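Local coordinates for uracil-DNA glycosylase (Epstein-Barr virus, PDB 6LYJ), which belongs to the uracil-DNA glycosylase superfamily, with a central four-stranded parallel sheet flanked by helices, at residues 116-119 and 120-124. Sequence-based numbering, arbitrary orientation.
Sequences RNIY and AELHR
Ile118 and Leu122 stand one turn apart on helix 113-125, and the amide of Leu122 donates to the carbonyl of Ile118 with N to O 2.9 Å and an N-H...O angle of 163°. The same i to i+4 bond recurs from Ala120 to Arg116, Glu121 to Asn117 and His123 to Tyr119, a regular alpha-helix in worked form. A salt bridge spaced i to i+3 is added on one flank. Arg124 approaches Glu121 side-on, NE reaching OE1 at 2.9 Å and NH2 reaching OE2 at 2.8 Å, and the carboxylate carbon lies in the guanidinium plane at its edge. Both carboxylate oxygens are met on their syn sides, Glu121 OE2 through its syn lone pair, while Arg124 NE sits 29° out of the carboxylate plane at OE1. Glu121 sends CG anti to its own amide nitrogen (chi1 165°) and bends at chi2, which brings the carboxylate round to Arg124. Because Gly232 N and Asn234 N also donate to OE1 and OE2 respectively, each oxygen of this buried acid has two donors, an environment that would be expected to favour the charged form.

On another side of the helix the contacts are apolar. Ile118 and Leu122 run side by side in the same direction, with Ile118 CG2 4.1 Å from Leu122 CD1. Leu122 CD1 also lies at the edge of the Tyr119 ring, near its plane, 4.3 Å from Tyr119 CD1. The Tyr119 hydroxyl is bonded to His134 O, while Pro132 and the C-terminal Leu255 touch its side chain.

Asn117 ND2 ties the helix to Pro214 O, in the loop following strand 207-211 of the parallel sheet. Ile118 and Leu122 together pack against Trp140 of helix 138-142 and Phe236 of helix 235-245, joining three helices through one apolar strip.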
loop_
_atom_site.group_PDB
_atom_site.type_symbol
_atom_site.label_atom_id
_atom_site.label_comp_id
_atom_site.label_asym_id
_atom_site.label_seq_id
_atom_site.Cartn_x
_atom_site.Cartn_y
_atom_site.Cartn_z
ATOM N N ARG A 116 2.334 3.691 9.554
ATOM C CA ARG A 116 3.240 3.977 10.662
ATOM C C ARG A 116 4.632 4.346 10.160
ATOM O O ARG A 116 5.257 5.281 10.673
ATOM C CB ARG A 116 3.319 2.776 11.604
ATOM C CG ARG A 116 2.117 2.617 12.513
ATOM C CD ARG A 116 2.417 1.659 13.655
ATOM N NE ARG A 116 1.224 1.371 14.443
ATOM C CZ ARG A 116 0.708 2.201 15.344
ATOM N NH1 ARG A 116 1.282 3.375 15.576
ATOM N NH2 ARG A 116 -0.382 1.856 16.015
ATOM N N ASN A 117 5.147 3.610 9.171
ATOM C CA ASN A 117 6.485 3.928 8.671
ATOM C C ASN A 117 6.503 5.228 7.869
ATOM O O ASN A 117 7.507 5.958 7.886
ATOM C CB ASN A 117 7.024 2.768 7.840
ATOM C CG ASN A 117 7.464 1.602 8.702
ATOM O OD1 ASN A 117 7.672 1.761 9.904
ATOM N ND2 ASN A 117 7.629 0.430 8.092
ATOM N N ILE A 118 5.405 5.541 7.181
ATOM C CA ILE A 118 5.259 6.860 6.568
ATOM C C ILE A 118 5.364 7.941 7.636
ATOM O O ILE A 118 6.088 8.934 7.478
ATOM C CB ILE A 118 3.929 6.949 5.796
ATOM C CG1 ILE A 118 3.962 6.041 4.565
ATOM C CG2 ILE A 118 3.636 8.391 5.385
ATOM C CD1 ILE A 118 2.595 5.799 3.939
ATOM N N TYR A 119 4.614 7.772 8.730
ATOM C CA TYR A 119 4.696 8.700 9.855
ATOM C C TYR A 119 6.122 8.806 10.381
ATOM O O TYR A 119 6.571 9.891 10.762
ATOM C CB TYR A 119 3.763 8.253 10.982
ATOM C CG TYR A 119 2.285 8.404 10.704
ATOM C CD1 TYR A 119 1.826 9.137 9.618
ATOM C CD2 TYR A 119 1.346 7.827 11.550
ATOM C CE1 TYR A 119 0.473 9.263 9.367
ATOM C CE2 TYR A 119 -0.007 7.962 11.318
ATOM C CZ TYR A 119 -0.438 8.682 10.229
ATOM O OH TYR A 119 -1.787 8.822 10.008
ATOM N N ALA A 120 6.837 7.677 10.440
ATOM C CA ALA A 120 8.206 7.689 10.950
ATOM C C ALA A 120 9.117 8.526 10.063
ATOM O O ALA A 120 9.973 9.270 10.557
ATOM C CB ALA A 120 8.739 6.258 11.068
ATOM N N GLU A 121 8.949 8.416 8.744
ATOM C CA GLU A 121 9.757 9.233 7.843
ATOM C C GLU A 121 9.375 10.707 7.934
ATOM O O GLU A 121 10.247 11.587 7.888
ATOM C CB GLU A 121 9.624 8.724 6.408
ATOM C CG GLU A 121 10.127 9.694 5.341
ATOM C CD GLU A 121 11.601 10.048 5.474
ATOM O OE1 GLU A 121 12.363 9.301 6.129
ATOM O OE2 GLU A 121 12.001 11.088 4.908
ATOM N N LEU A 122 8.083 10.995 8.099
ATOM C CA LEU A 122 7.660 12.377 8.303
ATOM C C LEU A 122 8.284 12.952 9.571
ATOM O O LEU A 122 8.726 14.107 9.592
ATOM C CB LEU A 122 6.136 12.448 8.370
ATOM C CG LEU A 122 5.384 12.479 7.040
ATOM C CD1 LEU A 122 3.964 12.000 7.255
ATOM C CD2 LEU A 122 5.389 13.866 6.429
ATOM N N HIS A 123 8.313 12.157 10.640
ATOM C CA HIS A 123 8.855 12.614 11.915
ATOM C C HIS A 123 10.364 12.811 11.838
ATOM O O HIS A 123 10.904 13.755 12.431
ATOM C CB HIS A 123 8.491 11.612 13.010
ATOM C CG HIS A 123 8.911 12.034 14.382
ATOM N ND1 HIS A 123 9.322 11.134 15.341
ATOM C CD2 HIS A 123 8.984 13.257 14.958
ATOM C CE1 HIS A 123 9.632 11.786 16.449
ATOM N NE2 HIS A 123 9.435 13.075 16.242
ATOM N N ARG A 124 11.065 11.924 11.125
ATOM C CA ARG A 124 12.497 12.111 10.907
ATOM C C ARG A 124 12.776 13.388 10.122
ATOM O O ARG A 124 13.676 14.161 10.471
ATOM C CB ARG A 124 13.085 10.899 10.180
ATOM C CG ARG A 124 14.588 10.999 9.917
ATOM C CD ARG A 124 15.017 10.135 8.731
ATOM N NE ARG A 124 14.531 10.661 7.458
ATOM C CZ ARG A 124 15.069 11.693 6.815
ATOM N NH1 ARG A 124 16.121 12.320 7.322
ATOM N NH2 ARG A 124 14.556 12.101 5.661
#